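Local coordinates for bifunctional endo-1,4-beta-xylanase A (PDB 2VG9), which probably cleaves internal beta-1,4-xylosidic bonds of xylan as a family 11 endo-xylanase, here in a loop-swap mutant form, at residues A[19-32]-A[43-57]. Sequence-based numbering, arbitrary orientation.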
loop_
_atom_site.group_PDB
_atom_site.type_symbol
_atom_site.label_atom_id
_atom_site.label_comp_id
_atom_site.label_asym_id
_atom_site.label_seq_id
_atom_site.Cartn_x
_atom_site.Cartn_y
_atom_site.Cartn_z
ATOM N N PHE A 19 5.119 -14.949 -0.273
ATOM C CA PHE A 19 4.660 -13.564 -0.153
ATOM C C PHE A 19 5.674 -12.718 0.590
ATOM O O PHE A 19 6.256 -13.176 1.572
ATOM C CB PHE A 19 3.293 -13.512 0.549
ATOM C CG PHE A 19 2.185 -14.106 -0.257
ATOM C CD1 PHE A 19 1.573 -13.364 -1.281
ATOM C CD2 PHE A 19 1.740 -15.402 0.004
ATOM C CE1 PHE A 19 0.534 -13.931 -2.024
ATOM C CE2 PHE A 19 0.711 -15.975 -0.751
ATOM C CZ PHE A 19 0.116 -15.249 -1.756
ATOM N N SER A 20 5.918 -11.491 0.120
ATOM C CA SER A 20 6.866 -10.624 0.806
ATOM C C SER A 20 6.334 -10.238 2.175
ATOM O O SER A 20 5.128 -10.378 2.453
ATOM C CB SER A 20 7.136 -9.334 -0.005
ATOM O OG SER A 20 5.971 -8.514 -0.082
ATOM N N TYR A 21 7.229 -9.736 3.019
ATOM C CA TYR A 21 6.843 -8.969 4.191
ATOM C C TYR A 21 7.852 -7.825 4.363
ATOM O O TYR A 21 9.018 -7.953 3.991
ATOM C CB TYR A 21 6.722 -9.850 5.458
ATOM C CG TYR A 21 8.045 -10.406 5.974
ATOM C CD1 TYR A 21 8.878 -9.645 6.806
ATOM C CD2 TYR A 21 8.448 -11.708 5.653
ATOM C CE1 TYR A 21 10.124 -10.150 7.269
ATOM C CE2 TYR A 21 9.693 -12.233 6.110
ATOM C CZ TYR A 21 10.510 -11.455 6.910
ATOM O OH TYR A 21 11.702 -11.974 7.368
ATOM N N GLU A 22 7.385 -6.707 4.906
ATOM C CA GLU A 22 8.229 -5.550 5.170
ATOM C C GLU A 22 7.604 -4.754 6.324
ATOM O O GLU A 22 6.405 -4.443 6.293
ATOM C CB GLU A 22 8.350 -4.672 3.910
ATOM C CG GLU A 22 8.982 -3.297 4.189
ATOM C CD GLU A 22 9.415 -2.573 2.917
ATOM O OE1 GLU A 22 8.628 -2.548 1.936
ATOM O OE2 GLU A 22 10.548 -2.001 2.916
ATOM N N ILE A 23 8.417 -4.460 7.337
ATOM C CA ILE A 23 8.039 -3.530 8.418
ATOM C C ILE A 23 9.167 -2.499 8.542
ATOM O O ILE A 23 10.351 -2.858 8.410
ATOM C CB ILE A 23 7.779 -4.277 9.768
ATOM C CG1 ILE A 23 7.348 -3.275 10.847
ATOM C CG2 ILE A 23 9.015 -5.232 10.149
ATOM C CD1 ILE A 23 6.874 -3.839 12.118
ATOM N N TRP A 24 8.806 -1.227 8.751
ATOM C CA TRP A 24 9.792 -0.154 8.839
ATOM C C TRP A 24 9.252 0.948 9.738
ATOM O O TRP A 24 8.025 1.140 9.849
ATOM C CB TRP A 24 10.135 0.370 7.432
ATOM C CG TRP A 24 10.875 1.678 7.391
ATOM C CD1 TRP A 24 12.227 1.873 7.280
ATOM C CD2 TRP A 24 10.287 2.985 7.457
ATOM N NE1 TRP A 24 12.510 3.216 7.295
ATOM C CE2 TRP A 24 11.334 3.918 7.391
ATOM C CE3 TRP A 24 8.980 3.447 7.583
ATOM C CZ2 TRP A 24 11.105 5.292 7.429
ATOM C CZ3 TRP A 24 8.754 4.798 7.629
ATOM C CH2 TRP A 24 9.815 5.709 7.556
ATOM N N THR A 25 10.160 1.662 10.400
ATOM C CA THR A 25 9.776 2.867 11.145
ATOM C C THR A 25 10.863 3.928 11.074
ATOM O O THR A 25 12.020 3.637 10.838
ATOM C CB THR A 25 9.375 2.576 12.627
ATOM O OG1 THR A 25 8.738 3.745 13.188
ATOM C CG2 THR A 25 10.613 2.175 13.459
ATOM N N ASN A 26 10.452 5.182 11.188
ATOM C CA ASN A 26 11.357 6.251 11.524
ATOM C C ASN A 26 10.754 6.905 12.739
ATOM O O ASN A 26 9.696 7.555 12.648
ATOM C CB ASN A 26 11.464 7.269 10.399
ATOM C CG ASN A 26 12.434 8.373 10.729
ATOM O OD1 ASN A 26 13.633 8.206 10.564
ATOM N ND2 ASN A 26 11.920 9.506 11.201
ATOM N N GLY A 27 11.368 6.662 13.888
ATOM C CA GLY A 27 11.030 7.374 15.109
ATOM C C GLY A 27 9.943 6.767 15.963
ATOM O O GLY A 27 9.640 7.310 17.027
ATOM N N GLY A 28 9.330 5.674 15.499
ATOM C CA GLY A 28 8.314 4.977 16.267
ATOM C C GLY A 28 8.826 3.615 16.704
ATOM O O GLY A 28 10.026 3.355 16.672
ATOM N N GLU A 29 7.906 2.742 17.102
ATOM C CA GLU A 29 8.186 1.332 17.378
ATOM C C GLU A 29 6.976 0.540 16.917
ATOM O O GLU A 29 5.865 1.094 16.787
ATOM C CB GLU A 29 8.483 1.025 18.878
ATOM C CG GLU A 29 7.239 0.793 19.779
ATOM C CD GLU A 29 6.723 -0.679 19.815
ATOM O OE1 GLU A 29 7.573 -1.622 19.749
ATOM O OE2 GLU A 29 5.464 -0.887 19.936
ATOM N N GLY A 30 7.183 -0.758 16.694
ATOM C CA GLY A 30 6.104 -1.604 16.227
ATOM C C GLY A 30 6.615 -2.996 15.916
ATOM O O GLY A 30 7.804 -3.288 16.075
ATOM N N SER A 31 5.703 -3.855 15.482
ATOM C CA SER A 31 6.052 -5.205 15.168
ATOM C C SER A 31 5.065 -5.779 14.170
ATOM O O SER A 31 3.972 -5.248 13.992
ATOM C CB SER A 31 6.109 -6.045 16.440
ATOM O OG SER A 31 4.836 -6.187 17.036
ATOM N N MET A 32 5.509 -6.825 13.476
ATOM C CA MET A 32 4.665 -7.606 12.603
ATOM C C MET A 32 4.829 -9.036 13.028
ATOM O O MET A 32 5.940 -9.497 13.257
ATOM C CB MET A 32 5.089 -7.461 11.132
ATOM C CG MET A 32 4.308 -8.403 10.177
ATOM S SD MET A 32 4.857 -8.371 8.434
ATOM C CE MET A 32 5.985 -7.038 8.581
ATOM N N GLU A 43 1.308 -3.912 14.793
ATOM C CA GLU A 43 0.949 -2.992 15.830
ATOM C C GLU A 43 2.029 -1.933 15.847
ATOM O O GLU A 43 3.198 -2.221 15.596
ATOM C CB GLU A 43 0.759 -3.710 17.195
ATOM C CG GLU A 43 1.945 -4.560 17.726
ATOM C CD GLU A 43 2.997 -3.748 18.501
ATOM O OE1 GLU A 43 4.190 -4.162 18.539
ATOM O OE2 GLU A 43 2.638 -2.684 19.077
ATOM N N TRP A 44 1.636 -0.688 16.069
ATOM C CA TRP A 44 2.597 0.385 16.058
ATOM C C TRP A 44 2.304 1.375 17.164
ATOM O O TRP A 44 1.166 1.556 17.549
ATOM C CB TRP A 44 2.686 1.056 14.675
ATOM C CG TRP A 44 1.443 1.778 14.158
ATOM C CD1 TRP A 44 1.205 3.125 14.207
ATOM C CD2 TRP A 44 0.310 1.193 13.501
ATOM N NE1 TRP A 44 -0.010 3.411 13.632
ATOM C CE2 TRP A 44 -0.591 2.243 13.209
ATOM C CE3 TRP A 44 -0.053 -0.126 13.167
ATOM C CZ2 TRP A 44 -1.832 2.022 12.580
ATOM C CZ3 TRP A 44 -1.292 -0.343 12.530
ATOM C CH2 TRP A 44 -2.162 0.725 12.258
ATOM N N ASN A 45 3.357 1.964 17.713
ATOM C CA ASN A 45 3.225 3.141 18.572
ATOM C C ASN A 45 4.159 4.140 17.965
ATOM O O ASN A 45 5.375 4.018 18.149
ATOM C CB ASN A 45 3.649 2.852 20.032
ATOM C CG ASN A 45 2.630 2.020 20.785
ATOM O OD1 ASN A 45 1.631 2.551 21.296
ATOM N ND2 ASN A 45 2.872 0.706 20.866
ATOM N N ALA A 46 3.611 5.096 17.205
ATOM C CA ALA A 46 4.396 6.172 16.602
ATOM C C ALA A 46 3.710 7.530 16.792
ATOM O O ALA A 46 3.857 8.429 15.961
ATOM C CB ALA A 46 4.663 5.898 15.123
ATOM N N ALA A 47 2.945 7.665 17.877
ATOM C CA ALA A 47 2.249 8.925 18.194
ATOM C C ALA A 47 3.230 9.934 18.818
ATOM O O ALA A 47 3.119 10.342 19.986
ATOM C CB ALA A 47 1.019 8.673 19.075
ATOM N N VAL A 48 4.210 10.290 18.009
ATOM C CA VAL A 48 5.255 11.261 18.339
ATOM C C VAL A 48 5.504 12.127 17.095
ATOM O O VAL A 48 5.207 11.704 15.962
ATOM C CB VAL A 48 6.575 10.539 18.765
ATOM C CG1 VAL A 48 6.394 9.775 20.099
ATOM C CG2 VAL A 48 7.118 9.612 17.653
ATOM N N ASN A 49 6.029 13.345 17.287
ATOM C CA ASN A 49 6.352 14.205 16.177
ATOM C C ASN A 49 7.136 13.447 15.106
ATOM O O ASN A 49 8.112 12.773 15.419
ATOM C CB ASN A 49 7.167 15.435 16.618
ATOM C CG ASN A 49 7.430 16.386 15.454
ATOM O OD1 ASN A 49 6.499 16.867 14.823
ATOM N ND2 ASN A 49 8.701 16.599 15.120
ATOM N N ARG A 50 6.698 13.566 13.853
ATOM C CA ARG A 50 7.280 12.856 12.715
ATOM C C ARG A 50 7.393 11.331 12.853
ATOM O O ARG A 50 8.116 10.688 12.066
ATOM C CB ARG A 50 8.616 13.484 12.275
ATOM C CG ARG A 50 8.449 14.950 11.817
ATOM C CD ARG A 50 9.595 15.447 10.944
ATOM N NE ARG A 50 9.606 14.848 9.600
ATOM C CZ ARG A 50 8.883 15.262 8.554
ATOM N NH1 ARG A 50 8.021 16.284 8.669
ATOM N NH2 ARG A 50 9.006 14.634 7.388
ATOM N N GLY A 51 6.668 10.749 13.819
ATOM C CA GLY A 51 6.564 9.286 13.908
ATOM C C GLY A 51 6.005 8.711 12.617
ATOM O O GLY A 51 4.987 9.195 12.094
ATOM N N ASN A 52 6.654 7.668 12.104
ATOM C CA ASN A 52 6.278 7.057 10.831
ATOM C C ASN A 52 6.488 5.534 10.875
ATOM O O ASN A 52 7.547 5.053 11.319
ATOM C CB ASN A 52 7.063 7.723 9.673
ATOM C CG ASN A 52 6.423 7.510 8.309
ATOM O OD1 ASN A 52 5.330 6.938 8.189
ATOM N ND2 ASN A 52 7.101 7.995 7.260
ATOM N N PHE A 53 5.470 4.781 10.449
ATOM C CA PHE A 53 5.454 3.308 10.548
ATOM C C PHE A 53 4.796 2.723 9.315
ATOM O O PHE A 53 3.804 3.284 8.799
ATOM C CB PHE A 53 4.646 2.851 11.787
ATOM C CG PHE A 53 4.525 1.354 11.943
ATOM C CD1 PHE A 53 5.539 0.620 12.559
ATOM C CD2 PHE A 53 3.394 0.674 11.487
ATOM C CE1 PHE A 53 5.425 -0.759 12.718
ATOM C CE2 PHE A 53 3.274 -0.719 11.634
ATOM C CZ PHE A 53 4.296 -1.429 12.265
ATOM N N LEU A 54 5.302 1.569 8.866
ATOM C CA LEU A 54 4.599 0.810 7.830
ATOM C C LEU A 54 4.763 -0.685 8.065
ATOM O O LEU A 54 5.806 -1.122 8.568
ATOM C CB LEU A 54 5.100 1.211 6.432
ATOM C CG LEU A 54 6.529 0.866 6.015
ATOM C CD1 LEU A 54 6.656 -0.549 5.372
ATOM C CD2 LEU A 54 7.083 1.965 5.056
ATOM N N ALA A 55 3.724 -1.451 7.715
ATOM C CA ALA A 55 3.787 -2.936 7.665
ATOM C C ALA A 55 2.979 -3.445 6.473
ATOM O O ALA A 55 1.793 -3.101 6.298
ATOM C CB ALA A 55 3.284 -3.584 8.977
ATOM N N ARG A 56 3.603 -4.273 5.663
ATOM C CA ARG A 56 2.966 -4.705 4.425
ATOM C C ARG A 56 3.447 -6.070 3.987
ATOM O O ARG A 56 4.600 -6.454 4.229
ATOM C CB ARG A 56 3.232 -3.699 3.321
ATOM C CG ARG A 56 4.672 -3.422 3.093
ATOM C CD ARG A 56 4.911 -2.552 1.845
ATOM N NE ARG A 56 4.601 -1.147 2.091
ATOM C CZ ARG A 56 5.438 -0.129 1.934
ATOM N NH1 ARG A 56 6.690 -0.312 1.522
ATOM N NH2 ARG A 56 5.005 1.083 2.198
ATOM N N ARG A 57 2.550 -6.784 3.334
ATOM C CA ARG A 57 2.825 -8.101 2.750
ATOM C C ARG A 57 2.184 -8.187 1.382
ATOM O O ARG A 57 1.053 -7.700 1.183
ATOM C CB ARG A 57 2.246 -9.204 3.639
ATOM C CG ARG A 57 3.038 -9.375 4.964
ATOM C CD ARG A 57 2.910 -10.774 5.459
ATOM N NE ARG A 57 3.782 -11.671 4.706
ATOM C CZ ARG A 57 3.875 -12.980 4.922
ATOM N NH1 ARG A 57 3.129 -13.560 5.866
ATOM N NH2 ARG A 57 4.717 -13.710 4.192
HETATM O O HOH W 1 6.142 -6.683 1.727
HETATM O O HOH W 2 9.713 10.790 10.020
HETATM O O HOH W 3 6.233 -3.806 19.909
#
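Arg57 reaches along strand 19-26 past its cross-strand neighbour Tyr21 to Ser20 and Phe19, and its guanidinium edge grips two successive carbonyls: NE to Ser20 O at 2.9 Å, nearly straight (169°), and NH2 to Phe19 O at 3.1 Å. Both oxygens lie close to the guanidinium plane, although each is approached from above its own carbonyl plane. With CG anti to the carbonyl carbon (chi1 -71°) and a bend at chi3, the chain passes beside Tyr21 CB, while NH1 goes to Thr39 O. Cut back to alanine, this position is likely to leave the carbonyls of Phe19 and Ser20 without their side-chain donors and to open a gap beside Tyr21.

On the other face of the sheet, the six-membered ring of Trp24 meets Leu54 obliquely, Trp24 CE3 lying 3.5 Å from Leu54 CD2, and its CZ3 edge meets Asn52, whose amide stands nearly perpendicular to the indole. Leu54 CD1 in turn covers the centre of one face of the Arg56 guanidinium, whose NH1 forms a salt bridge with Glu22 OE1 at 3.0 Å.

Strands 19-26 and 52-57 run antiparallel (178°), their axes 4.7 Å apart at closest approach, whereas 29-32 pairs with 43-45 in a second sheet. Phe53 lies between the two sheets, Trp44 CB over the centre of one ring face and Ile23 CD1 against CE1 and CZ, as expected of the family 11 beta-jelly-roll sandwich; strands 11-16 and 190-200 extend the first sheet, 2-5 and 203-216 the second.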